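Side-chain contacts in aspartate aminotransferase (Rhodobacter sphaeroides, PDB 3NRA), which probably catalyses the pyridoxal-phosphate-dependent transfer of an amino group from L-aspartate to 2-oxoglutarate, giving oxaloacetate and L-glutamate: residues 31-36 / 346-351; 359-364 / 402-407. One frame throughout, in Å; residues are numbered along the deposited sequence.

Interaction 1. Residues 31-36 / 346-351; sequences LIRGAP and KLAVAP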
loop_
_atom_site.group_PDB
_atom_site.type_symbol
_atom_site.label_atom_id
_atom_site.label_comp_id
_atom_site.label_asym_id
_atom_site.label_seq_id
_atom_site.Cartn_x
_atom_site.Cartn_y
_atom_site.Cartn_z
ATOM N N LEU B 31 36.718 18.304 -9.160
ATOM C CA LEU B 31 35.697 19.353 -9.011
ATOM C C LEU B 31 35.601 19.927 -7.597
ATOM O O LEU B 31 35.172 21.060 -7.425
ATOM C CB LEU B 31 34.334 18.788 -9.400
ATOM C CG LEU B 31 34.216 18.155 -10.785
ATOM C CD1 LEU B 31 32.812 17.686 -10.995
ATOM C CD2 LEU B 31 34.651 19.141 -11.900
ATOM N N ILE B 32 36.010 19.159 -6.591
ATOM C CA ILE B 32 35.831 19.573 -5.179
ATOM C C ILE B 32 36.797 20.689 -4.802
ATOM O O ILE B 32 37.982 20.619 -5.117
ATOM C CB ILE B 32 35.973 18.356 -4.212
ATOM C CG1 ILE B 32 34.726 17.480 -4.313
ATOM C CG2 ILE B 32 36.169 18.799 -2.741
ATOM C CD1 ILE B 32 34.982 16.031 -3.985
ATOM N N ARG B 33 36.255 21.744 -4.168
ATOM C CA ARG B 33 37.012 22.920 -3.734
ATOM C C ARG B 33 36.951 23.010 -2.249
ATOM O O ARG B 33 35.867 22.935 -1.668
ATOM C CB ARG B 33 36.400 24.206 -4.309
ATOM C CG ARG B 33 36.303 24.253 -5.810
ATOM C CD ARG B 33 35.721 25.554 -6.289
ATOM N NE ARG B 33 35.742 25.635 -7.758
ATOM C CZ ARG B 33 35.419 26.722 -8.481
ATOM N NH1 ARG B 33 35.008 27.851 -7.898
ATOM N NH2 ARG B 33 35.506 26.676 -9.797
ATOM N N GLY B 34 38.106 23.202 -1.610
ATOM C CA GLY B 34 38.150 23.490 -0.179
ATOM C C GLY B 34 37.880 22.280 0.693
ATOM O O GLY B 34 37.786 21.155 0.194
ATOM N N ALA B 35 37.797 22.520 2.013
ATOM C CA ALA B 35 37.453 21.490 2.995
ATOM C C ALA B 35 35.964 21.581 3.382
ATOM O O ALA B 35 35.271 22.542 3.001
ATOM C CB ALA B 35 38.357 21.640 4.270
ATOM N N PRO B 36 35.457 20.580 4.142
ATOM C CA PRO B 36 34.065 20.658 4.633
ATOM C C PRO B 36 33.804 21.849 5.566
ATOM O O PRO B 36 34.738 22.459 6.081
ATOM C CB PRO B 36 33.884 19.327 5.399
ATOM C CG PRO B 36 34.849 18.375 4.755
ATOM C CD PRO B 36 36.067 19.251 4.428
ATOM N N LYS B 346 24.414 29.909 -11.843
ATOM C CA LYS B 346 25.412 29.139 -12.606
ATOM C C LYS B 346 26.598 28.815 -11.699
ATOM O O LYS B 346 27.157 29.712 -11.095
ATOM C CB LYS B 346 25.884 29.977 -13.806
ATOM C CG LYS B 346 26.803 29.263 -14.789
ATOM C CD LYS B 346 27.460 30.266 -15.742
ATOM N N LEU B 347 26.956 27.539 -11.590
ATOM C CA LEU B 347 28.046 27.108 -10.743
ATOM C C LEU B 347 29.086 26.496 -11.631
ATOM O O LEU B 347 28.804 26.163 -12.786
ATOM C CB LEU B 347 27.561 26.080 -9.734
ATOM C CG LEU B 347 26.388 26.442 -8.823
ATOM C CD1 LEU B 347 26.010 25.232 -7.920
ATOM C CD2 LEU B 347 26.690 27.669 -7.977
ATOM N N ALA B 348 30.278 26.280 -11.079
ATOM C CA ALA B 348 31.388 25.687 -11.839
ATOM C C ALA B 348 31.268 24.178 -11.910
ATOM O O ALA B 348 32.087 23.547 -12.513
ATOM C CB ALA B 348 32.711 26.063 -11.228
ATOM N N VAL B 349 30.247 23.612 -11.251
ATOM C CA VAL B 349 29.930 22.184 -11.340
ATOM C C VAL B 349 28.478 22.056 -11.798
ATOM O O VAL B 349 27.678 23.024 -11.666
ATOM C CB VAL B 349 30.120 21.477 -9.948
ATOM C CG1 VAL B 349 31.541 21.636 -9.460
ATOM C CG2 VAL B 349 29.147 22.043 -8.919
ATOM N N ALA B 350 28.120 20.882 -12.319
ATOM C CA ALA B 350 26.744 20.630 -12.755
ATOM C C ALA B 350 25.812 20.513 -11.521
ATOM O O ALA B 350 26.279 20.230 -10.403
ATOM C CB ALA B 350 26.675 19.372 -13.614
ATOM N N PRO B 351 24.497 20.802 -11.706
ATOM C CA PRO B 351 23.549 20.703 -10.595
ATOM C C PRO B 351 23.593 19.381 -9.810
ATOM O O PRO B 351 23.622 19.414 -8.573
ATOM C CB PRO B 351 22.202 20.873 -11.281
ATOM C CG PRO B 351 22.515 21.825 -12.462
ATOM C CD PRO B 351 23.883 21.420 -12.916
#
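Arg33 reaches across to Ala348 and sets the end of its guanidinium against the methyl group there. NH2 of Arg33 is 3.2 Å from CB of Ala348, a tight van der Waals approach, and CZ of Arg33 is 3.9 Å from the same CB. The methyl meets the guanidinium obliquely. The chain running straight from CG to NE (chi2 -179°, chi3 175°) carries the guanidinium from the backbone of 31-36 to the loop 346-351.

Two residues earlier, Leu31 makes the apolar half of the contact. Its CB lies 4.0 Å from CG1 of Val349, and the leucine uses the root of its side chain there rather than its branched end. Val349 offers CG1 because that methyl is placed opposite its own carbonyl carbon (chi1 -59°). Of the four touching residues Val349 is the buried one, while Ala348 stays exposed.

The place is the small C-terminal domain of a fold type I pyridoxal-phosphate enzyme, where the N-terminal segment lies along the outside of the domain. Residues 346-351 lead from strand 339-340 into helix 351-362, with Ala350 as the N-cap.

Further out, NH1 of Arg33 hydrogen-bonds to the backbone O of Arg404, at the end of helix 388-404, which anchors the guanidinium while NH2 rests on the methyl. Glu353, in the first turn of helix 351-362, accepts a hydrogen bond from the backbone N of Ala350 through OE1, and Leu31 also packs on this glutamate.

Interaction 2. Residues 359-364 / 402-407; sequences RLQAGV and VERYRA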
loop_
_atom_site.group_PDB
_atom_site.type_symbol
_atom_site.label_atom_id
_atom_site.label_comp_id
_atom_site.label_asym_id
_atom_site.label_seq_id
_atom_site.Cartn_x
_atom_site.Cartn_y
_atom_site.Cartn_z
ATOM N N ARG B 359 26.139 17.554 0.364
ATOM C CA ARG B 359 26.164 16.469 1.321
ATOM C C ARG B 359 27.601 16.206 1.827
ATOM O O ARG B 359 27.832 16.126 3.037
ATOM C CB ARG B 359 25.573 15.205 0.681
ATOM C CG ARG B 359 25.482 14.044 1.596
ATOM C CD ARG B 359 24.459 13.057 1.125
ATOM N NE ARG B 359 24.329 11.942 2.082
ATOM C CZ ARG B 359 24.864 10.712 1.944
ATOM N NH1 ARG B 359 25.584 10.365 0.860
ATOM N NH2 ARG B 359 24.653 9.802 2.897
ATOM N N LEU B 360 28.550 16.137 0.902
ATOM C CA LEU B 360 29.980 15.907 1.249
ATOM C C LEU B 360 30.584 17.014 2.126
ATOM O O LEU B 360 31.225 16.725 3.139
ATOM C CB LEU B 360 30.816 15.778 -0.017
ATOM C CG LEU B 360 32.090 14.975 0.154
ATOM C CD1 LEU B 360 31.747 13.488 0.060
ATOM C CD2 LEU B 360 33.154 15.373 -0.897
ATOM N N GLN B 361 30.356 18.271 1.755
ATOM C CA GLN B 361 31.070 19.417 2.377
ATOM C C GLN B 361 30.236 20.258 3.377
ATOM O O GLN B 361 30.796 21.102 4.061
ATOM C CB GLN B 361 31.599 20.340 1.274
ATOM C CG GLN B 361 32.631 19.677 0.356
ATOM C CD GLN B 361 33.443 20.693 -0.395
ATOM O OE1 GLN B 361 32.902 21.479 -1.202
ATOM N NE2 GLN B 361 34.745 20.722 -0.123
ATOM N N ALA B 362 28.905 20.061 3.399
ATOM C CA ALA B 362 27.996 20.762 4.338
ATOM C C ALA B 362 27.097 19.833 5.178
ATOM O O ALA B 362 26.311 20.318 5.990
ATOM C CB ALA B 362 27.120 21.749 3.574
ATOM N N GLY B 363 27.187 18.525 4.976
ATOM C CA GLY B 363 26.251 17.584 5.605
ATOM C C GLY B 363 24.787 17.973 5.390
ATOM O O GLY B 363 23.984 17.884 6.297
ATOM N N VAL B 364 24.463 18.442 4.187
ATOM C CA VAL B 364 23.099 18.816 3.842
ATOM C C VAL B 364 22.594 17.898 2.737
ATOM O O VAL B 364 23.250 17.738 1.708
ATOM C CB VAL B 364 23.064 20.271 3.401
ATOM C CG1 VAL B 364 21.773 20.609 2.750
ATOM C CG2 VAL B 364 23.303 21.185 4.605
ATOM N N VAL B 402 27.475 27.690 -2.326
ATOM C CA VAL B 402 27.085 28.359 -3.574
ATOM C C VAL B 402 28.114 29.455 -3.963
ATOM O O VAL B 402 28.504 29.551 -5.117
ATOM C CB VAL B 402 25.653 28.915 -3.502
ATOM C CG1 VAL B 402 25.369 29.875 -4.680
ATOM C CG2 VAL B 402 24.664 27.763 -3.498
ATOM N N GLU B 403 28.606 30.207 -2.978
ATOM C CA GLU B 403 29.634 31.223 -3.243
ATOM C C GLU B 403 30.948 30.577 -3.651
ATOM O O GLU B 403 31.592 31.024 -4.608
ATOM C CB GLU B 403 29.829 32.145 -2.031
ATOM C CG GLU B 403 28.528 32.987 -1.684
ATOM C CD GLU B 403 28.511 33.578 -0.250
ATOM O OE1 GLU B 403 29.543 33.484 0.483
ATOM O OE2 GLU B 403 27.462 34.168 0.123
ATOM N N ARG B 404 31.322 29.493 -2.969
ATOM C CA ARG B 404 32.604 28.814 -3.239
ATOM C C ARG B 404 32.664 28.237 -4.664
ATOM O O ARG B 404 33.736 28.212 -5.276
ATOM C CB ARG B 404 32.862 27.693 -2.208
ATOM C CG ARG B 404 34.327 27.214 -2.163
ATOM C CD ARG B 404 34.496 25.974 -1.310
ATOM N NE ARG B 404 34.329 26.274 0.100
ATOM C CZ ARG B 404 34.482 25.391 1.094
ATOM N NH1 ARG B 404 34.836 24.134 0.842
ATOM N NH2 ARG B 404 34.269 25.770 2.356
ATOM N N TYR B 405 31.509 27.788 -5.183
ATOM C CA TYR B 405 31.432 27.105 -6.505
ATOM C C TYR B 405 30.840 27.981 -7.608
ATOM O O TYR B 405 30.614 27.509 -8.710
ATOM C CB TYR B 405 30.606 25.819 -6.393
ATOM C CG TYR B 405 31.328 24.730 -5.689
ATOM C CD1 TYR B 405 32.192 23.878 -6.386
ATOM C CD2 TYR B 405 31.216 24.573 -4.335
ATOM C CE1 TYR B 405 32.889 22.900 -5.738
ATOM C CE2 TYR B 405 31.908 23.591 -3.673
ATOM C CZ TYR B 405 32.759 22.763 -4.373
ATOM O OH TYR B 405 33.431 21.769 -3.707
ATOM N N ARG B 406 30.601 29.251 -7.313
ATOM C CA ARG B 406 29.945 30.132 -8.270
ATOM C C ARG B 406 30.798 30.244 -9.547
ATOM O O ARG B 406 32.003 30.397 -9.467
ATOM C CB ARG B 406 29.712 31.523 -7.654
ATOM C CG ARG B 406 28.795 32.458 -8.488
ATOM C CD ARG B 406 28.883 33.941 -7.982
ATOM N NE ARG B 406 28.538 34.058 -6.560
ATOM C CZ ARG B 406 27.297 34.015 -6.051
ATOM N NH1 ARG B 406 26.218 33.876 -6.834
ATOM N NH2 ARG B 406 27.135 34.127 -4.725
ATOM N N ALA B 407 30.158 30.115 -10.705
ATOM C CA ALA B 407 30.826 30.293 -11.983
ATOM C C ALA B 407 31.205 31.744 -12.112
ATOM O O ALA B 407 30.337 32.669 -12.030
ATOM C CB ALA B 407 29.915 29.880 -13.140
ATOM O OXT ALA B 407 32.384 32.025 -12.242
#
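Arg404, in the last turn of helix 388-404, brings the end of its side chain to the amide of Gln361. NH1 of Arg404 lies 3.5 Å from NE2 of Gln361, and the amide nitrogen sits at the edge of the guanidinium, close to its plane. The two flat groups stand nearly perpendicular, 86° apart. Both nitrogens are donors, so this is contact without a bond; NH1 is instead hydrogen-bonded to the backbone O of Ala35. The bend that turns the arginine toward the loop that carries Ala35 falls at chi3 (-71°), after an extended start.

Tyr405 follows, the first residue to depart from the helix, and carries the polar link. Its hydroxyl and the glutamine come at each other from opposite directions, and OH donates to OE1 of Gln361 over a short 2.6 Å. OE1 of Gln361 lies in the plane of the Tyr405 ring, at its edge, 3.4 Å from CE2 of the tyrosine. Seen from the amide the bond is less regular: the angle at the oxygen is 128°, but the hydroxyl stands well above the carbonyl plane rather than on a lone pair.

Both ends of this buried pair also hold the backbone of Arg33, whose N is hydrogen-bonded to the tyrosine OH and whose O is hydrogen-bonded to NE2 of Gln361. With OE1 and NE2 each engaged, the amide is fixed against flipping, and the N-H of Arg33 would probably polarise the phenol toward giving its proton to OE1.

The contact joins the C-terminal ends of helices 351-362 and 388-404 in the small domain: Gln361 also packs on Leu401 of the latter, Tyr405 on Ile357 of the former, and strand 364-368 starts just beyond Gly363.

From the N terminus, residues 31-36 come first, ahead of strand 42-43. The chain then runs through the whole seven-stranded sheet of the large domain, with the cofactor-bearing Lys253, before residues 346-351 close interaction 1 over a span of 309 residues. Interaction 2 opens only afterwards, so the two stand in series: helix 351-362 ends at 359-364, strands 364-368 and 380-383 follow, and helix 388-404 returns to 402-407. Their centres are nevertheless about 6 Å apart. The backbone N of Ala348 lies 2.7 Å from O of Tyr405, probably a hydrogen bond, which joins the C-terminal tail to the loop of interaction 1.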